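Local coordinates for protein sulfate transporter 4.1, chloroplastic (Arabidopsis thaliana, PDB 7LHV) that cotransports sulfate with protons across a membrane and may help to regulate sulfate assimilation, at residues I569-L574 with D601-I606. Residues are numbered along the deposited sequence; the frame is centred on the assembly and turned at random.
Sequences INFVIL and DIQLAI
Between V572 and its two partners on the neighbouring strand, Q603 and A605, the backbone pairing of parallel strands is plain to follow. V572 N donates to Q603 O over 2.8 Å, while V572 O accepts from A605 N at 3.0 Å, so both polar backbone atoms of this buried valine are satisfied by the same neighbouring strand. The ladder continues one step each way: Q603 N gives a nearly straight bond to N570 O (2.9 Å, 171° at the hydrogen), and L574 N reaches A605 O at 3.0 Å. Of the residues that alternate with these, F571 bonds through its backbone to V529, and I573 to V529 and V531, on strand 527-533, leaving 569-574 an inner strand of the STAS-domain sheet. Helix 584-599 makes the right-handed beta-alpha-beta crossover from this strand to 603-606, the last in the sheet within the chain. Its Y594 and Y597 pack on L604, whose CD1 meets L574 CD1 at 3.5 Å; V572 CG2 touches I602 CG2 on that same face. On the opposite face of the sheet, the F571 ring lies obliquely against Q603, its CD1 3.5 Å from Q603 CB. The Q603 chain bends at chi2 (51°), which carries Q603 NE2 to L604 O of its own strand (2.7 Å), above the carbonyl plane, while OE1 accepts a hydrogen bond from K598 NZ of the crossover helix.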
loop_
_atom_site.group_PDB
_atom_site.type_symbol
_atom_site.label_atom_id
_atom_site.label_comp_id
_atom_site.label_asym_id
_atom_site.label_seq_id
_atom_site.Cartn_x
_atom_site.Cartn_y
_atom_site.Cartn_z
ATOM N N ILE A 569 20.266 3.480 -33.391
ATOM C CA ILE A 569 18.933 3.758 -32.864
ATOM C C ILE A 569 18.475 5.064 -33.502
ATOM O O ILE A 569 18.835 6.149 -33.033
ATOM C CB ILE A 569 18.906 3.856 -31.335
ATOM C CG1 ILE A 569 19.399 2.561 -30.691
ATOM C CG2 ILE A 569 17.497 4.152 -30.853
ATOM C CD1 ILE A 569 18.562 1.359 -31.028
ATOM N N ASN A 570 17.684 4.969 -34.569
ATOM C CA ASN A 570 17.129 6.138 -35.232
ATOM C C ASN A 570 15.639 6.309 -34.999
ATOM O O ASN A 570 15.166 7.444 -34.934
ATOM C CB ASN A 570 17.382 6.063 -36.744
ATOM C CG ASN A 570 18.854 6.012 -37.086
ATOM O OD1 ASN A 570 19.563 7.011 -36.983
ATOM N ND2 ASN A 570 19.322 4.843 -37.505
ATOM N N PHE A 571 14.893 5.213 -34.875
ATOM C CA PHE A 571 13.458 5.255 -34.634
ATOM C C PHE A 571 13.112 4.325 -33.484
ATOM O O PHE A 571 13.675 3.234 -33.369
ATOM C CB PHE A 571 12.665 4.850 -35.880
ATOM C CG PHE A 571 13.127 5.521 -37.142
ATOM C CD1 PHE A 571 12.582 6.727 -37.535
ATOM C CD2 PHE A 571 14.099 4.941 -37.936
ATOM C CE1 PHE A 571 13.000 7.345 -38.695
ATOM C CE2 PHE A 571 14.521 5.554 -39.095
ATOM C CZ PHE A 571 13.971 6.758 -39.475
ATOM N N VAL A 572 12.188 4.764 -32.633
ATOM C CA VAL A 572 11.654 3.943 -31.554
ATOM C C VAL A 572 10.141 3.925 -31.694
ATOM O O VAL A 572 9.501 4.981 -31.659
ATOM C CB VAL A 572 12.061 4.465 -30.167
ATOM C CG1 VAL A 572 11.259 3.762 -29.090
ATOM C CG2 VAL A 572 13.545 4.255 -29.941
ATOM N N ILE A 573 9.571 2.734 -31.841
ATOM C CA ILE A 573 8.140 2.558 -32.054
ATOM C C ILE A 573 7.548 1.921 -30.809
ATOM O O ILE A 573 8.064 0.913 -30.314
ATOM C CB ILE A 573 7.855 1.694 -33.294
ATOM C CG1 ILE A 573 8.644 2.214 -34.492
ATOM C CG2 ILE A 573 6.370 1.683 -33.600
ATOM C CD1 ILE A 573 8.648 1.276 -35.659
ATOM N N LEU A 574 6.469 2.507 -30.299
ATOM C CA LEU A 574 5.768 1.980 -29.135
ATOM C C LEU A 574 4.499 1.276 -29.589
ATOM O O LEU A 574 3.650 1.874 -30.256
ATOM C CB LEU A 574 5.446 3.076 -28.122
ATOM C CG LEU A 574 6.592 3.551 -27.233
ATOM C CD1 LEU A 574 7.604 4.361 -28.003
ATOM C CD2 LEU A 574 6.040 4.349 -26.069
ATOM N N ASP A 601 18.362 12.906 -31.493
ATOM C CA ASP A 601 18.063 12.631 -32.900
ATOM C C ASP A 601 17.431 11.251 -33.078
ATOM O O ASP A 601 17.825 10.474 -33.952
ATOM C CB ASP A 601 19.316 12.777 -33.771
ATOM C CG ASP A 601 18.989 12.954 -35.237
ATOM O OD1 ASP A 601 17.804 13.170 -35.562
ATOM O OD2 ASP A 601 19.920 12.876 -36.065
ATOM N N ILE A 602 16.441 10.943 -32.244
ATOM C CA ILE A 602 15.681 9.702 -32.319
ATOM C C ILE A 602 14.220 10.052 -32.561
ATOM O O ILE A 602 13.687 10.976 -31.935
ATOM C CB ILE A 602 15.836 8.853 -31.042
ATOM C CG1 ILE A 602 17.302 8.494 -30.808
ATOM C CG2 ILE A 602 15.004 7.594 -31.127
ATOM C CD1 ILE A 602 17.584 7.991 -29.414
ATOM N N GLN A 603 13.581 9.328 -33.474
ATOM C CA GLN A 603 12.183 9.557 -33.810
ATOM C C GLN A 603 11.290 8.677 -32.946
ATOM O O GLN A 603 11.542 7.477 -32.802
ATOM C CB GLN A 603 11.931 9.262 -35.287
ATOM C CG GLN A 603 10.516 9.543 -35.741
ATOM C CD GLN A 603 10.048 10.924 -35.349
ATOM O OE1 GLN A 603 10.604 11.929 -35.786
ATOM N NE2 GLN A 603 9.026 10.981 -34.508
ATOM N N LEU A 604 10.245 9.273 -32.381
ATOM C CA LEU A 604 9.268 8.547 -31.583
ATOM C C LEU A 604 7.997 8.351 -32.396
ATOM O O LEU A 604 7.492 9.299 -33.006
ATOM C CB LEU A 604 8.945 9.294 -30.291
ATOM C CG LEU A 604 8.084 8.491 -29.319
ATOM C CD1 LEU A 604 8.967 7.527 -28.567
ATOM C CD2 LEU A 604 7.318 9.389 -28.366
ATOM N N ALA A 605 7.480 7.126 -32.395
ATOM C CA ALA A 605 6.260 6.791 -33.110
ATOM C C ALA A 605 5.332 6.006 -32.197
ATOM O O ALA A 605 5.779 5.299 -31.290
ATOM C CB ALA A 605 6.556 5.981 -34.377
ATOM N N ILE A 606 4.033 6.147 -32.436
ATOM C CA ILE A 606 3.002 5.404 -31.721
ATOM C C ILE A 606 2.290 4.509 -32.722
ATOM O O ILE A 606 1.829 4.981 -33.768
ATOM C CB ILE A 606 2.014 6.341 -31.010
ATOM C CG1 ILE A 606 2.772 7.366 -30.168
ATOM C CG2 ILE A 606 1.058 5.545 -30.148
ATOM C CD1 ILE A 606 3.520 6.763 -29.006
#